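Side-chain contact in Adenylate/guanylate cyclase/hydrolase, alpha/beta fold family (Ruegeria pomeroyi, PDB 3MR7), which probably acts as an adenylate cyclase, this chain being the nucleotide cyclase catalytic domain of a longer protein that also carries an alpha/beta-hydrolase family region: residues 133-136 with 137-140. Residues are numbered along the deposited sequence; the frame is centred on the assembly and turned at random.
Sequences CVSD and IVHQ
Ser135 and Val138 meet where strand 132-135 gives way to helix 136-142, and their geometry identifies an N-cap. The serine hydroxyl, placed between its own backbone N and carbonyl carbon (chi1 69°), faces the first turn and accepts from Val138 N; at 3.4 Å from that N to Ser135 OG the bond is weak, though fairly straight. Its stronger partner is Asn101 on the neighbouring parallel strand 96-107, so one hydroxyl serves both helix start and sheet. The serine carbonyl takes up the first helical bond: His139 N lies 3.0 Å from Ser135 O, in the carbonyl plane.

On the buried side, Val134 and Val138 cross at about a right angle. Val138 CG1, swung anti to its backbone N (chi1 161°), comes within 3.7 Å of Val134 CB and 3.9 Å of Val134 CG2, bringing the helix's inner side against the end of the strand. Beyond this pair Val138 reaches Ile100 and Ile102, while Val134 touches Trp168 and Phe150.

Asp136 opens the helix on its outer side. Its backbone O receives Gln140 N at 3.0 Å, the donor tilted 20° from the carbonyl plane, and the Gln140 side chain crosses that of Asp136 obliquely. OD1 accepts from Trp168 NE1 on strand 161-170, and the Trp168 ring also stacks with His139. Replacing the aspartate with an alanine removes the carboxylate and is likely to leave the Trp168 indole N-H without this acceptor, its ring less firmly fixed beside His139.

Chemically, a hydroxyl cap and a carboxylate in the first turn, both near the positive end of the helix dipole, are likely to favour helix initiation here, while their outside partners tie that turn to the strands flanking 132-135.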
loop_
_atom_site.group_PDB
_atom_site.type_symbol
_atom_site.label_atom_id
_atom_site.label_comp_id
_atom_site.label_asym_id
_atom_site.label_seq_id
_atom_site.Cartn_x
_atom_site.Cartn_y
_atom_site.Cartn_z
ATOM N N CYS A 133 -10.559 -2.914 -5.585
ATOM C CA CYS A 133 -10.117 -2.483 -6.915
ATOM C C CYS A 133 -10.109 -3.663 -7.865
ATOM O O CYS A 133 -9.589 -4.718 -7.532
ATOM C CB CYS A 133 -8.728 -1.861 -6.859
ATOM S SG CYS A 133 -8.729 -0.164 -6.325
ATOM N N VAL A 134 -10.702 -3.496 -9.035
ATOM C CA VAL A 134 -10.750 -4.586 -10.014
ATOM C C VAL A 134 -10.180 -4.108 -11.331
ATOM O O VAL A 134 -10.277 -2.931 -11.680
ATOM C CB VAL A 134 -12.175 -5.064 -10.235
ATOM C CG1 VAL A 134 -12.908 -5.047 -8.896
ATOM C CG2 VAL A 134 -12.899 -4.162 -11.256
ATOM N N SER A 135 -9.550 -4.998 -12.068
ATOM C CA SER A 135 -9.013 -4.569 -13.337
ATOM C C SER A 135 -10.206 -4.312 -14.252
ATOM O O SER A 135 -11.343 -4.695 -13.936
ATOM C CB SER A 135 -8.125 -5.643 -13.934
ATOM O OG SER A 135 -8.925 -6.752 -14.320
ATOM N N ASP A 136 -9.920 -3.673 -15.382
ATOM C CA ASP A 136 -10.896 -3.353 -16.405
ATOM C C ASP A 136 -11.510 -4.609 -16.993
ATOM O O ASP A 136 -12.699 -4.632 -17.278
ATOM C CB ASP A 136 -10.240 -2.525 -17.518
ATOM C CG ASP A 136 -11.242 -2.011 -18.514
ATOM O OD1 ASP A 136 -12.229 -1.418 -18.072
ATOM O OD2 ASP A 136 -11.057 -2.196 -19.730
ATOM N N ILE A 137 -10.704 -5.650 -17.195
ATOM C CA ILE A 137 -11.258 -6.911 -17.667
ATOM C C ILE A 137 -12.356 -7.354 -16.689
ATOM O O ILE A 137 -13.436 -7.785 -17.122
ATOM C CB ILE A 137 -10.232 -8.030 -17.692
ATOM C CG1 ILE A 137 -9.102 -7.744 -18.625
ATOM C CG2 ILE A 137 -10.830 -9.280 -18.186
ATOM C CD1 ILE A 137 -7.953 -8.699 -18.316
ATOM N N VAL A 138 -12.086 -7.280 -15.377
ATOM C CA VAL A 138 -13.058 -7.790 -14.406
ATOM C C VAL A 138 -14.304 -6.956 -14.506
ATOM O O VAL A 138 -15.429 -7.460 -14.472
ATOM C CB VAL A 138 -12.564 -7.783 -12.946
ATOM C CG1 VAL A 138 -13.728 -7.861 -11.993
ATOM C CG2 VAL A 138 -11.629 -8.953 -12.685
ATOM N N HIS A 139 -14.094 -5.662 -14.678
ATOM C CA HIS A 139 -15.216 -4.736 -14.732
ATOM C C HIS A 139 -16.146 -4.951 -15.916
ATOM O O HIS A 139 -17.353 -4.820 -15.758
ATOM C CB HIS A 139 -14.750 -3.292 -14.723
ATOM C CG HIS A 139 -15.877 -2.326 -14.619
ATOM N ND1 HIS A 139 -16.337 -1.601 -15.703
ATOM C CD2 HIS A 139 -16.670 -1.993 -13.582
ATOM C CE1 HIS A 139 -17.344 -0.851 -15.316
ATOM N NE2 HIS A 139 -17.573 -1.069 -14.032
ATOM N N GLN A 140 -15.597 -5.268 -17.089
ATOM C CA GLN A 140 -16.428 -5.400 -18.285
ATOM C C GLN A 140 -17.329 -6.619 -18.131
ATOM O O GLN A 140 -18.414 -6.673 -18.705
ATOM C CB GLN A 140 -15.591 -5.507 -19.559
ATOM C CG GLN A 140 -14.641 -4.364 -19.782
ATOM C CD GLN A 140 -14.037 -4.360 -21.177
ATOM O OE1 GLN A 140 -12.815 -4.299 -21.324
ATOM N NE2 GLN A 140 -14.893 -4.424 -22.217
#